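PDB 2VI7: acetyltransferase PA1377, which is a putative GNAT-family enzyme that probably transfers an acetyl group to the nitrogen of an amine substrate. Local coordinates for residues A[121-126]-A[141-146]. Residues are numbered along the deposited sequence; the frame is centred on the assembly and turned at random.
Sequences RRVELT and FGFETE. With SO4 (sulfate ion), chain E.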
loop_
_atom_site.group_PDB
_atom_site.type_symbol
_atom_site.label_atom_id
_atom_site.label_comp_id
_atom_site.label_asym_id
_atom_site.label_seq_id
_atom_site.Cartn_x
_atom_site.Cartn_y
_atom_site.Cartn_z
ATOM N N ARG A 121 8.835 -8.102 12.014
ATOM C CA ARG A 121 8.196 -9.412 12.083
ATOM C C ARG A 121 7.658 -9.844 10.718
ATOM O O ARG A 121 7.480 -11.026 10.460
ATOM C CB ARG A 121 7.029 -9.369 13.074
ATOM C CG ARG A 121 6.277 -10.679 13.254
ATOM C CD ARG A 121 4.972 -10.399 13.977
ATOM N NE ARG A 121 4.205 -11.593 14.336
ATOM C CZ ARG A 121 4.448 -12.353 15.402
ATOM N NH1 ARG A 121 5.451 -12.054 16.219
ATOM N NH2 ARG A 121 3.658 -13.388 15.681
ATOM N N ARG A 122 7.424 -8.880 9.838
ATOM C CA ARG A 122 6.840 -9.172 8.541
ATOM C C ARG A 122 7.416 -8.301 7.436
ATOM O O ARG A 122 7.534 -7.090 7.593
ATOM C CB ARG A 122 5.330 -8.944 8.650
ATOM C CG ARG A 122 4.518 -9.146 7.401
ATOM C CD ARG A 122 3.086 -8.706 7.648
ATOM N NE ARG A 122 2.352 -8.611 6.391
ATOM C CZ ARG A 122 1.834 -9.652 5.749
ATOM N NH1 ARG A 122 1.953 -10.868 6.258
ATOM N NH2 ARG A 122 1.241 -9.489 4.576
ATOM N N VAL A 123 7.783 -8.922 6.321
ATOM C CA VAL A 123 8.299 -8.179 5.176
ATOM C C VAL A 123 7.398 -8.568 4.012
ATOM O O VAL A 123 7.146 -9.752 3.783
ATOM C CB VAL A 123 9.761 -8.531 4.862
ATOM C CG1 VAL A 123 10.262 -7.677 3.708
ATOM C CG2 VAL A 123 10.619 -8.296 6.078
ATOM N N GLU A 124 6.913 -7.561 3.291
ATOM C CA GLU A 124 5.981 -7.759 2.188
ATOM C C GLU A 124 6.507 -7.344 0.819
ATOM O O GLU A 124 7.323 -6.435 0.696
ATOM C CB GLU A 124 4.706 -6.976 2.494
ATOM C CG GLU A 124 4.331 -7.014 3.968
ATOM C CD GLU A 124 3.364 -5.918 4.364
ATOM O OE1 GLU A 124 3.497 -4.797 3.832
ATOM O OE2 GLU A 124 2.486 -6.167 5.221
ATOM N N LEU A 125 6.024 -8.022 -0.215
ATOM C CA LEU A 125 6.423 -7.722 -1.584
ATOM C C LEU A 125 5.368 -8.220 -2.554
ATOM O O LEU A 125 4.471 -8.966 -2.178
ATOM C CB LEU A 125 7.772 -8.382 -1.911
ATOM C CG LEU A 125 7.868 -9.908 -2.081
ATOM C CD1 LEU A 125 7.173 -10.356 -3.353
ATOM C CD2 LEU A 125 9.333 -10.304 -2.143
ATOM N N THR A 126 5.465 -7.784 -3.804
ATOM C CA THR A 126 4.545 -8.235 -4.841
ATOM C C THR A 126 5.477 -8.549 -5.992
ATOM O O THR A 126 6.523 -7.932 -6.126
ATOM C CB THR A 126 3.527 -7.137 -5.280
ATOM O OG1 THR A 126 4.233 -5.974 -5.723
ATOM C CG2 THR A 126 2.582 -6.777 -4.142
ATOM N N PHE A 141 14.448 -16.924 0.006
ATOM C CA PHE A 141 14.591 -16.146 1.239
ATOM C C PHE A 141 13.441 -16.231 2.237
ATOM O O PHE A 141 13.327 -15.385 3.118
ATOM C CB PHE A 141 14.871 -14.665 0.922
ATOM C CG PHE A 141 16.295 -14.389 0.484
ATOM C CD1 PHE A 141 16.660 -14.468 -0.864
ATOM C CD2 PHE A 141 17.287 -14.112 1.427
ATOM C CE1 PHE A 141 17.993 -14.281 -1.262
ATOM C CE2 PHE A 141 18.627 -13.925 1.038
ATOM C CZ PHE A 141 18.980 -14.010 -0.306
ATOM N N GLY A 142 12.590 -17.243 2.091
ATOM C CA GLY A 142 11.485 -17.431 3.012
ATOM C C GLY A 142 10.152 -16.778 2.703
ATOM O O GLY A 142 9.230 -16.880 3.513
ATOM N N PHE A 143 10.028 -16.095 1.569
ATOM C CA PHE A 143 8.748 -15.468 1.246
ATOM C C PHE A 143 7.769 -16.524 0.761
ATOM O O PHE A 143 8.128 -17.436 0.018
ATOM C CB PHE A 143 8.886 -14.403 0.153
ATOM C CG PHE A 143 9.541 -13.136 0.612
ATOM C CD1 PHE A 143 10.928 -13.044 0.694
ATOM C CD2 PHE A 143 8.771 -12.024 0.956
ATOM C CE1 PHE A 143 11.546 -11.861 1.111
ATOM C CE2 PHE A 143 9.379 -10.834 1.374
ATOM C CZ PHE A 143 10.776 -10.752 1.452
ATOM N N GLU A 144 6.524 -16.398 1.190
ATOM C CA GLU A 144 5.504 -17.328 0.774
ATOM C C GLU A 144 4.402 -16.522 0.128
ATOM O O GLU A 144 4.164 -15.382 0.510
ATOM C CB GLU A 144 4.940 -18.075 1.966
ATOM C CG GLU A 144 5.904 -19.008 2.647
ATOM C CD GLU A 144 5.255 -19.699 3.839
ATOM O OE1 GLU A 144 4.302 -20.492 3.637
ATOM O OE2 GLU A 144 5.694 -19.436 4.978
ATOM N N THR A 145 3.733 -17.118 -0.852
ATOM C CA THR A 145 2.642 -16.456 -1.544
ATOM C C THR A 145 1.437 -16.371 -0.619
ATOM O O THR A 145 1.011 -17.373 -0.041
ATOM C CB THR A 145 2.236 -17.227 -2.813
ATOM O OG1 THR A 145 3.330 -17.232 -3.737
ATOM C CG2 THR A 145 1.015 -16.581 -3.468
ATOM N N GLU A 146 0.893 -15.167 -0.484
ATOM C CA GLU A 146 -0.261 -14.935 0.365
ATOM C C GLU A 146 -1.503 -14.644 -0.456
ATOM O O GLU A 146 -2.621 -14.746 0.040
ATOM C CB GLU A 146 0.009 -13.774 1.317
ATOM C CG GLU A 146 0.855 -14.155 2.513
ATOM C CD GLU A 146 0.899 -13.064 3.561
ATOM O OE1 GLU A 146 1.154 -13.388 4.743
ATOM O OE2 GLU A 146 0.688 -11.887 3.201
HETATM S S SO4 E . 4.632 -20.442 -2.122
HETATM O O1 SO4 E . 5.085 -19.270 -2.889
HETATM O O2 SO4 E . 4.006 -20.009 -0.857
HETATM O O3 SO4 E . 3.642 -21.215 -2.915
HETATM O O4 SO4 E . 5.821 -21.249 -1.825
#
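Arg122 reaches Glu146 with its CG trans to the backbone N (chi1 178°) and its chain extended as far as NE, where chi4 (80°) swings the guanidinium round. Glu146 is also extended beyond CG and comes from the opposite direction. The two meet end-on, as a paired salt bridge. Arg122 NH1 gives a hydrogen bond to Glu146 OE1 at 3.0 Å, and Arg122 NH2 gives one to Glu146 OE2 at 2.8 Å. Both bonds are nearly straight, and both oxygens are met on the syn side. The guanidinium and carboxylate planes lie only 23° apart. A third bond fixes the guanidinium: Arg122 NE donates to Glu124 OE2 at 2.7 Å, using the anti lone pair of that oxygen. Two carboxylates thus hold one arginine at its edge. Arg83 also pairs with Glu124 OE2, so two arginines and two glutamates probably offset each other's charge. Arg150 N of the second subunit bonds to Glu146 OE1.

The apolar part centres on the Phe143 ring. Leu125 CD2 sits over one face, displaced toward the rim, in a CH-pi contact 3.7 Å from the ring centroid. Val123 CG1 touches Phe143 CZ at 3.8 Å. Tyr138 of helix 132-140 packs on both Leu125 and Phe143.

Gly142, with positive phi, is the C-prime residue of the Schellman motif that ends this helix. The chain then turns into strand 144-152. Farther along, Thr145 N and OG1 hold a sulfate, probably from the crystallisation liquor.

Strand 158-168 pairs with both strands 122-128 and 144-152, so this contact bridges two strands that do not pair with each other. Strand 122-128, helix 132-140 and strand 144-152 form a split beta-alpha-beta unit, with strand 158-168 inserted antiparallel between its two strands, as in the C-terminal half of the GNAT acetyltransferase fold.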